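Leucine--tRNA ligase (Agrobacterium radiobacter, PDB 5AH5) probably attaches L-leucine to its cognate tRNA at the expense of ATP, as a class I aminoacyl-tRNA synthetase of the leucyl type. Local coordinates at residues 7-12 and 719-724; 197-202 and 551-556. All coordinates share one frame; numbering follows the deposited sequence.

Interaction 1 of 2, residues 7-12 and 719-724; sequences SRDAFW and APHISE
Trp12 and Glu724 meet where two helices cross almost perpendicularly, joining the N-terminal helix 5-19 of this class I synthetase to helix 720-729, in the region assigned to the anticodon-binding domain. The segment axes approach to 9.2 Å at 86°, so the shared surface is compact, and four buried side chains make it up. Glu724 CB lies over one face of the indole, 3.5 Å from the centroid of the six-membered ring and 22° off its normal, which defines a CH-pi contact. Its closest indole atom is Trp12 CD2, at 3.3 Å from Glu724 CB. Phe11 CD2 lies over the opposite face, so the indole is sandwiched. The backbone of helix 720-729 also reaches this ring, His721 O lying 3.5 Å from Trp12 CD1.

One turn earlier, Asp9 crosses His721 at about a right angle. Asp9 CG sits over one face of the imidazole, toward its rim, and Asp9 OD1 packs 3.4 Å from His721 CB without bonding to the ring. Asp9 O, from the backbone of helix 5-19, is 3.4 Å from His721 CD2.

A second shell engages the polar ends. The backbone sets Glu724 CB over the indole, while chi1 (-66°) and the bend at chi2 direct the carboxylate to the backbone N of Val736 and Ala737 and to Trp16 NE1. Glu725 takes Trp12 NE1. Helix 592-601 is tied to both crossing helices: the Asp9 carboxylate, also bound by Tyr3 OH, accepts from Ala592 N, and His721 ND1 pairs with Asp593 OD1.

Interaction 2 of 2, residues 197-202 and 551-556; sequences ADRLLD and EFDEPF
The CA atoms of Arg199 and Asp553, the nearest pair across the two segments, are 9.9 Å from each other, so the backbones stay well apart and only 74 Å² is buried with both sides summed. One segment is a short helix, 197-202; the other is the irregular loop that leads into strand 556-560, the outermost strand at one side of the parallel four-stranded sheet of the class I catalytic fold. The helix is regular, its turn marked by Leu201 N to Ala197 O at 3.0 Å, whereas the loop has neither helix nor strand geometry until Phe556.

Side chains therefore have to span the separation. Arg199 points toward the loop and bends at chi3 (-112°), bringing its guanidinium to the carboxylate. Asp553 answers with CG anti to its backbone N (chi1 -154°). Arg199 NH1 lies 3.5 Å from Asp553 OD1, a long salt bridge for which no hydrogen bond is assigned. The oxygen comes in at the guanidinium edge, near its plane, and the two flat groups are only 10° from coplanar. Asp553 OD2 is farther from Arg199 NH1, at 4.1 Å, so the approach is through one oxygen and not a symmetric two-pronged pairing.

Helix 533-546 supplies further partners. Asp546 forms a salt bridge with Arg199 NH2, while His545 ND1 bonds to Asp553 OD1 and Lys542 NZ pairs with Asp553 OD2. The charges consequently form a network among partly exposed residues, in which the direct Arg199-Asp553 attraction is probably modest and helix 533-546, which contacts both, offers each group a partner of its own.

The two contacts are separate: their centres are about 42 Å apart and their nearest atoms about 24 Å, so they do not touch. In sequence, however, both segments of interaction 2 lie between those of interaction 1, since residues 197-202 and 551-556 fall between 12 and 719. Their chemistry also differs, a buried helix crossing centred about 30 Å from the chain centre against a charged surface bridge centred about 15 Å from it. Both lie away from the pocket of the leucyl-sulfamoyl-adenosine ligand and from the four-cysteine zinc site. The bound nucleic acid comes about 13 Å from interaction 1 and about 10 Å from interaction 2, measured to nearest atoms.

Interaction 1 of 2, residues 7-12 and 719-724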
loop_
_atom_site.group_PDB
_atom_site.type_symbol
_atom_site.label_atom_id
_atom_site.label_comp_id
_atom_site.label_asym_id
_atom_site.label_seq_id
_atom_site.Cartn_x
_atom_site.Cartn_y
_atom_site.Cartn_z
ATOM N N SER B 7 -15.181 -17.116 26.326
ATOM C CA SER B 7 -15.114 -18.503 25.906
ATOM C C SER B 7 -15.653 -18.699 24.511
ATOM O O SER B 7 -15.161 -19.576 23.812
ATOM C CB SER B 7 -15.808 -19.424 26.919
ATOM O OG SER B 7 -17.094 -18.963 27.234
ATOM N N ARG B 8 -16.627 -17.886 24.071
ATOM C CA ARG B 8 -17.340 -18.213 22.835
ATOM C C ARG B 8 -16.595 -17.819 21.602
ATOM O O ARG B 8 -16.698 -18.518 20.586
ATOM C CB ARG B 8 -18.792 -17.669 22.846
ATOM C CG ARG B 8 -19.692 -18.345 23.912
ATOM C CD ARG B 8 -19.824 -19.875 23.821
ATOM N NE ARG B 8 -20.687 -20.250 22.716
ATOM C CZ ARG B 8 -20.999 -21.501 22.326
ATOM N NH1 ARG B 8 -20.511 -22.562 22.902
ATOM N NH2 ARG B 8 -21.833 -21.681 21.294
ATOM N N ASP B 9 -15.855 -16.716 21.646
ATOM C CA ASP B 9 -15.028 -16.313 20.484
ATOM C C ASP B 9 -14.132 -17.484 20.076
ATOM O O ASP B 9 -14.080 -17.881 18.887
ATOM C CB ASP B 9 -14.154 -15.058 20.785
ATOM C CG ASP B 9 -14.960 -13.756 20.823
ATOM O OD1 ASP B 9 -16.187 -13.784 20.605
ATOM O OD2 ASP B 9 -14.397 -12.693 21.105
ATOM N N ALA B 10 -13.449 -18.071 21.069
ATOM C CA ALA B 10 -12.540 -19.221 20.823
ATOM C C ALA B 10 -13.287 -20.442 20.306
ATOM O O ALA B 10 -12.815 -21.168 19.382
ATOM C CB ALA B 10 -11.809 -19.568 22.114
ATOM N N PHE B 11 -14.460 -20.688 20.888
ATOM C CA PHE B 11 -15.312 -21.789 20.435
ATOM C C PHE B 11 -15.595 -21.689 18.924
ATOM O O PHE B 11 -15.365 -22.672 18.162
ATOM C CB PHE B 11 -16.604 -21.847 21.267
ATOM C CG PHE B 11 -17.569 -22.902 20.814
ATOM C CD1 PHE B 11 -17.485 -24.199 21.327
ATOM C CD2 PHE B 11 -18.564 -22.607 19.892
ATOM C CE1 PHE B 11 -18.364 -25.187 20.901
ATOM C CE2 PHE B 11 -19.453 -23.582 19.464
ATOM C CZ PHE B 11 -19.362 -24.880 19.971
ATOM N N TRP B 12 -16.024 -20.502 18.477
ATOM C CA TRP B 12 -16.352 -20.288 17.038
ATOM C C TRP B 12 -15.130 -20.309 16.164
ATOM O O TRP B 12 -15.181 -20.828 15.048
ATOM C CB TRP B 12 -17.239 -18.997 16.796
ATOM C CG TRP B 12 -18.589 -19.209 17.429
ATOM C CD1 TRP B 12 -19.085 -18.600 18.534
ATOM C CD2 TRP B 12 -19.507 -20.253 17.105
ATOM N NE1 TRP B 12 -20.299 -19.145 18.877
ATOM C CE2 TRP B 12 -20.586 -20.155 18.006
ATOM C CE3 TRP B 12 -19.569 -21.199 16.071
ATOM C CZ2 TRP B 12 -21.706 -20.996 17.938
ATOM C CZ3 TRP B 12 -20.702 -22.061 15.999
ATOM C CH2 TRP B 12 -21.734 -21.949 16.938
ATOM N N ALA B 719 -19.049 -8.899 12.389
ATOM C CA ALA B 719 -19.125 -9.423 13.752
ATOM C C ALA B 719 -19.336 -10.936 13.683
ATOM O O ALA B 719 -20.370 -11.483 14.084
ATOM C CB ALA B 719 -20.200 -8.760 14.575
ATOM N N PRO B 720 -18.307 -11.653 13.207
ATOM C CA PRO B 720 -18.435 -13.082 12.865
ATOM C C PRO B 720 -18.733 -14.041 13.971
ATOM O O PRO B 720 -19.419 -15.038 13.738
ATOM C CB PRO B 720 -17.064 -13.416 12.195
ATOM C CG PRO B 720 -16.137 -12.442 12.770
ATOM C CD PRO B 720 -16.995 -11.151 12.790
ATOM N N HIS B 721 -18.270 -13.753 15.168
ATOM C CA HIS B 721 -18.435 -14.665 16.308
ATOM C C HIS B 721 -19.855 -14.642 16.877
ATOM O O HIS B 721 -20.501 -15.685 17.096
ATOM C CB HIS B 721 -17.452 -14.318 17.473
ATOM C CG HIS B 721 -16.008 -14.215 17.049
ATOM N ND1 HIS B 721 -15.464 -13.062 16.519
ATOM C CD2 HIS B 721 -15.001 -15.122 17.110
ATOM C CE1 HIS B 721 -14.183 -13.266 16.277
ATOM N NE2 HIS B 721 -13.890 -14.520 16.583
ATOM N N ILE B 722 -20.306 -13.430 17.186
ATOM C CA ILE B 722 -21.681 -13.210 17.636
ATOM C C ILE B 722 -22.665 -13.718 16.591
ATOM O O ILE B 722 -23.715 -14.226 16.899
ATOM C CB ILE B 722 -21.920 -11.692 17.887
ATOM C CG1 ILE B 722 -21.633 -11.388 19.358
ATOM C CG2 ILE B 722 -23.336 -11.252 17.533
ATOM C CD1 ILE B 722 -21.176 -9.951 19.633
ATOM N N SER B 723 -22.332 -13.557 15.348
ATOM C CA SER B 723 -23.204 -14.039 14.282
ATOM C C SER B 723 -23.388 -15.545 14.275
ATOM O O SER B 723 -24.511 -16.014 14.054
ATOM C CB SER B 723 -22.706 -13.559 12.946
ATOM O OG SER B 723 -22.846 -12.152 12.898
ATOM N N GLU B 724 -22.296 -16.296 14.505
ATOM C CA GLU B 724 -22.380 -17.727 14.622
ATOM C C GLU B 724 -23.198 -18.057 15.832
ATOM O O GLU B 724 -23.999 -18.975 15.773
ATOM C CB GLU B 724 -20.990 -18.425 14.751
ATOM C CG GLU B 724 -20.101 -18.331 13.528
ATOM C CD GLU B 724 -20.615 -19.036 12.272
ATOM O OE1 GLU B 724 -21.624 -19.734 12.387
ATOM O OE2 GLU B 724 -20.060 -18.818 11.132
#

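Interaction 2 of 2, residues 197-202 and 551-556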
loop_
_atom_site.group_PDB
_atom_site.type_symbol
_atom_site.label_atom_id
_atom_site.label_comp_id
_atom_site.label_asym_id
_atom_site.label_seq_id
_atom_site.Cartn_x
_atom_site.Cartn_y
_atom_site.Cartn_z
ATOM N N ALA B 197 12.396 3.054 -15.066
ATOM C CA ALA B 197 11.740 4.241 -14.536
ATOM C C ALA B 197 10.634 4.771 -15.449
ATOM O O ALA B 197 9.623 5.273 -14.956
ATOM C CB ALA B 197 12.744 5.341 -14.259
ATOM N N ASP B 198 10.842 4.684 -16.754
ATOM C CA ASP B 198 9.817 5.054 -17.706
ATOM C C ASP B 198 8.532 4.215 -17.582
ATOM O O ASP B 198 7.441 4.750 -17.631
ATOM C CB ASP B 198 10.351 4.941 -19.147
ATOM C CG ASP B 198 11.151 6.165 -19.590
ATOM O OD1 ASP B 198 11.119 7.244 -18.943
ATOM O OD2 ASP B 198 11.784 6.038 -20.646
ATOM N N ARG B 199 8.674 2.902 -17.462
ATOM C CA ARG B 199 7.533 2.045 -17.251
ATOM C C ARG B 199 6.828 2.209 -15.915
ATOM O O ARG B 199 5.606 2.057 -15.852
ATOM C CB ARG B 199 7.952 0.631 -17.339
ATOM C CG ARG B 199 8.237 0.152 -18.731
ATOM C CD ARG B 199 7.930 -1.326 -18.736
ATOM N NE ARG B 199 9.082 -2.128 -18.886
ATOM C CZ ARG B 199 9.151 -3.414 -18.565
ATOM N NH1 ARG B 199 8.143 -4.073 -17.972
ATOM N NH2 ARG B 199 10.304 -4.030 -18.805
ATOM N N LEU B 200 7.601 2.455 -14.860
ATOM C CA LEU B 200 7.056 2.793 -13.563
ATOM C C LEU B 200 6.217 4.094 -13.627
ATOM O O LEU B 200 5.152 4.195 -13.024
ATOM C CB LEU B 200 8.195 2.959 -12.539
ATOM C CG LEU B 200 8.907 1.660 -12.140
ATOM C CD1 LEU B 200 10.163 1.976 -11.314
ATOM C CD2 LEU B 200 7.945 0.703 -11.411
ATOM N N LEU B 201 6.706 5.074 -14.364
ATOM C CA LEU B 201 6.054 6.365 -14.469
ATOM C C LEU B 201 4.810 6.273 -15.373
ATOM O O LEU B 201 3.727 6.586 -14.935
ATOM C CB LEU B 201 7.057 7.388 -15.008
ATOM C CG LEU B 201 6.622 8.836 -15.109
ATOM C CD1 LEU B 201 6.011 9.338 -13.800
ATOM C CD2 LEU B 201 7.816 9.680 -15.522
ATOM N N ASP B 202 4.964 5.778 -16.601
ATOM C CA ASP B 202 3.843 5.672 -17.542
ATOM C C ASP B 202 2.732 4.668 -17.142
ATOM O O ASP B 202 1.550 4.882 -17.498
ATOM C CB ASP B 202 4.353 5.339 -18.954
ATOM C CG ASP B 202 5.389 6.380 -19.504
ATOM O OD1 ASP B 202 5.532 7.485 -18.931
ATOM O OD2 ASP B 202 6.073 6.058 -20.512
ATOM N N GLU B 551 3.220 -13.555 -15.617
ATOM C CA GLU B 551 2.720 -12.982 -16.890
ATOM C C GLU B 551 2.002 -11.638 -16.742
ATOM O O GLU B 551 1.444 -11.124 -17.709
ATOM C CB GLU B 551 1.834 -14.014 -17.607
ATOM C CG GLU B 551 2.662 -15.052 -18.403
ATOM C CD GLU B 551 1.915 -16.350 -18.790
ATOM O OE1 GLU B 551 0.704 -16.526 -18.482
ATOM O OE2 GLU B 551 2.553 -17.222 -19.419
ATOM N N PHE B 552 2.056 -11.049 -15.555
ATOM C CA PHE B 552 1.382 -9.767 -15.286
ATOM C C PHE B 552 2.434 -8.777 -14.860
ATOM O O PHE B 552 3.532 -9.157 -14.452
ATOM C CB PHE B 552 0.264 -9.922 -14.242
ATOM C CG PHE B 552 0.721 -10.545 -12.969
ATOM C CD1 PHE B 552 0.773 -11.928 -12.839
ATOM C CD2 PHE B 552 1.180 -9.749 -11.927
ATOM C CE1 PHE B 552 1.196 -12.510 -11.663
ATOM C CE2 PHE B 552 1.660 -10.327 -10.771
ATOM C CZ PHE B 552 1.668 -11.711 -10.632
ATOM N N ASP B 553 2.100 -7.510 -14.958
ATOM C CA ASP B 553 3.068 -6.429 -14.942
ATOM C C ASP B 553 2.874 -5.504 -13.768
ATOM O O ASP B 553 3.658 -4.573 -13.593
ATOM C CB ASP B 553 2.914 -5.617 -16.253
ATOM C CG ASP B 553 4.184 -4.901 -16.652
ATOM O OD1 ASP B 553 5.224 -5.584 -16.787
ATOM O OD2 ASP B 553 4.167 -3.683 -16.859
ATOM N N GLU B 554 1.822 -5.719 -12.980
ATOM C CA GLU B 554 1.514 -4.848 -11.844
ATOM C C GLU B 554 1.034 -5.717 -10.750
ATOM O O GLU B 554 0.218 -6.571 -11.017
ATOM C CB GLU B 554 0.416 -3.805 -12.158
ATOM C CG GLU B 554 0.953 -2.657 -12.985
ATOM C CD GLU B 554 1.789 -1.641 -12.201
ATOM O OE1 GLU B 554 1.719 -1.549 -10.939
ATOM O OE2 GLU B 554 2.506 -0.886 -12.871
ATOM N N PRO B 555 1.552 -5.522 -9.516
ATOM C CA PRO B 555 1.239 -6.456 -8.448
ATOM C C PRO B 555 -0.133 -6.342 -7.869
ATOM O O PRO B 555 -0.629 -7.339 -7.351
ATOM C CB PRO B 555 2.254 -6.062 -7.347
ATOM C CG PRO B 555 2.586 -4.640 -7.659
ATOM C CD PRO B 555 2.627 -4.615 -9.131
ATOM N N PHE B 556 -0.674 -5.115 -7.804
ATOM C CA PHE B 556 -1.861 -4.856 -6.988
ATOM C C PHE B 556 -2.910 -4.050 -7.827
ATOM O O PHE B 556 -2.614 -2.983 -8.343
ATOM C CB PHE B 556 -1.496 -4.094 -5.707
ATOM C CG PHE B 556 -0.260 -4.621 -4.974
ATOM C CD1 PHE B 556 -0.260 -5.871 -4.398
ATOM C CD2 PHE B 556 0.865 -3.795 -4.772
ATOM C CE1 PHE B 556 0.886 -6.343 -3.717
ATOM C CE2 PHE B 556 1.978 -4.246 -4.060
ATOM C CZ PHE B 556 1.996 -5.551 -3.580
#